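Local coordinates for AbiEi antitoxin C-terminal domain-containing protein (Mycobacterium tuberculosis, PDB 1ZEL), which is of unknown function but probably binds DNA through a winged helix-turn-helix region and carries an AbiEi-type antitoxin domain, at residues F102-A107 against A173-L178. Sequence-based numbering, arbitrary orientation.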
# COMPACT_ATOMS: atom_id res chain seq x y z
N PHE A 102 3.72 -7.01 5.66
CA PHE A 102 2.87 -6.47 4.60
C PHE A 102 3.73 -5.68 3.66
O PHE A 102 4.85 -5.25 4.01
CB PHE A 102 1.75 -5.54 5.15
CG PHE A 102 2.27 -4.34 5.93
CD1 PHE A 102 2.67 -3.19 5.25
CD2 PHE A 102 2.35 -4.36 7.32
CE1 PHE A 102 3.19 -2.09 5.95
CE2 PHE A 102 2.83 -3.24 8.03
CZ PHE A 102 3.26 -2.11 7.33
N MET A 103 3.20 -5.45 2.46
CA MET A 103 3.75 -4.48 1.55
C MET A 103 2.62 -3.62 1.02
O MET A 103 1.55 -4.14 0.72
CB MET A 103 4.47 -5.19 0.40
CG MET A 103 5.57 -6.11 0.88
SD MET A 103 6.50 -6.97 -0.41
CE MET A 103 7.51 -5.66 -1.05
N LEU A 104 2.85 -2.30 0.88
CA LEU A 104 1.92 -1.44 0.18
C LEU A 104 1.70 -2.02 -1.22
O LEU A 104 2.65 -2.47 -1.87
CB LEU A 104 2.46 -0.01 0.10
CG LEU A 104 2.51 0.78 1.40
CD1 LEU A 104 3.18 2.14 1.21
CD2 LEU A 104 1.13 0.92 2.02
N ALA A 105 0.44 -2.06 -1.66
CA ALA A 105 0.11 -2.68 -2.95
C ALA A 105 -0.79 -1.78 -3.77
O ALA A 105 -1.01 -0.61 -3.42
CB ALA A 105 -0.54 -4.06 -2.74
N GLY A 106 -1.29 -2.32 -4.88
CA GLY A 106 -2.33 -1.66 -5.67
C GLY A 106 -2.10 -0.19 -5.85
O GLY A 106 -0.99 0.21 -6.21
N ALA A 107 -3.12 0.63 -5.54
CA ALA A 107 -3.07 2.07 -5.73
C ALA A 107 -1.96 2.80 -4.95
O ALA A 107 -1.42 3.80 -5.44
CB ALA A 107 -4.43 2.70 -5.42
N ALA A 173 13.07 5.58 1.15
CA ALA A 173 11.87 6.37 1.54
C ALA A 173 10.88 6.71 0.44
O ALA A 173 9.93 7.54 0.64
CB ALA A 173 12.32 7.62 2.23
N TRP A 174 11.04 6.07 -0.72
CA TRP A 174 10.16 6.35 -1.87
C TRP A 174 8.67 6.08 -1.59
O TRP A 174 7.82 6.74 -2.18
CB TRP A 174 10.66 5.60 -3.13
CG TRP A 174 10.43 4.13 -3.05
CD1 TRP A 174 11.22 3.19 -2.44
CD2 TRP A 174 9.30 3.43 -3.55
NE1 TRP A 174 10.65 1.95 -2.54
CE2 TRP A 174 9.46 2.07 -3.23
CE3 TRP A 174 8.15 3.83 -4.23
CZ2 TRP A 174 8.51 1.11 -3.56
CZ3 TRP A 174 7.22 2.86 -4.60
CH2 TRP A 174 7.40 1.52 -4.25
N ALA A 175 8.36 5.12 -0.71
CA ALA A 175 6.97 4.86 -0.26
C ALA A 175 6.81 5.23 1.23
O ALA A 175 6.11 4.53 2.01
CB ALA A 175 6.55 3.38 -0.51
N THR A 176 7.49 6.33 1.60
CA THR A 176 7.48 6.95 2.93
C THR A 176 8.08 6.07 4.01
O THR A 176 7.78 6.26 5.21
CB THR A 176 6.06 7.36 3.39
OG1 THR A 176 5.35 6.18 3.82
CG2 THR A 176 5.29 8.05 2.28
N GLY A 177 8.88 5.09 3.60
CA GLY A 177 9.56 4.25 4.55
C GLY A 177 8.98 2.87 4.75
O GLY A 177 9.56 2.07 5.47
N LEU A 178 7.82 2.60 4.15
CA LEU A 178 7.21 1.27 4.28
C LEU A 178 7.61 0.43 3.08
O LEU A 178 7.93 0.99 2.04
CB LEU A 178 5.69 1.40 4.33
CG LEU A 178 5.14 2.11 5.56
CD1 LEU A 178 3.67 2.31 5.31
CD2 LEU A 178 5.37 1.31 6.84
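Edge strand 103-104 of a three-stranded mixed sheet packs through Leu104, and through Phe102 just before it, on two overlapping beta turns in loop 173-178. The contact is mainly apolar and buried. Leu104 CD1 lies 4.0 Å from Ala175 CB, 3.9 Å from Ala175 O and 4.1 Å from Leu178 CB, so one methyl touches both residues. Leu178 sends CD2 to the edge of the Phe102 ring, near the ring plane, 4.0 Å from CZ. Phe102 has chi1 60°, with CG between the backbone N and the carbonyl carbon, and this swings the ring toward the loop. The loop is a type I turn from Ala173 to Thr176 overlapping a type I' turn from Ala175 to Leu178. Thr176 N donates a hydrogen bond to Ala173 O at 2.9 Å. Thr176 OG1 donates a hydrogen bond to Ala175 O at 2.6 Å and also hydrogen-bonds with Arg91 NH2. OG1 sits 26° out of the Ala175 carbonyl plane, at a C=O...OG1 angle of 104°, well to the side of the C=O direction. Leu90 and Leu94 of helix 88-96 pack on Phe102, and Leu104 makes backbone hydrogen bonds with Pro179 and Leu181, just beyond the loop.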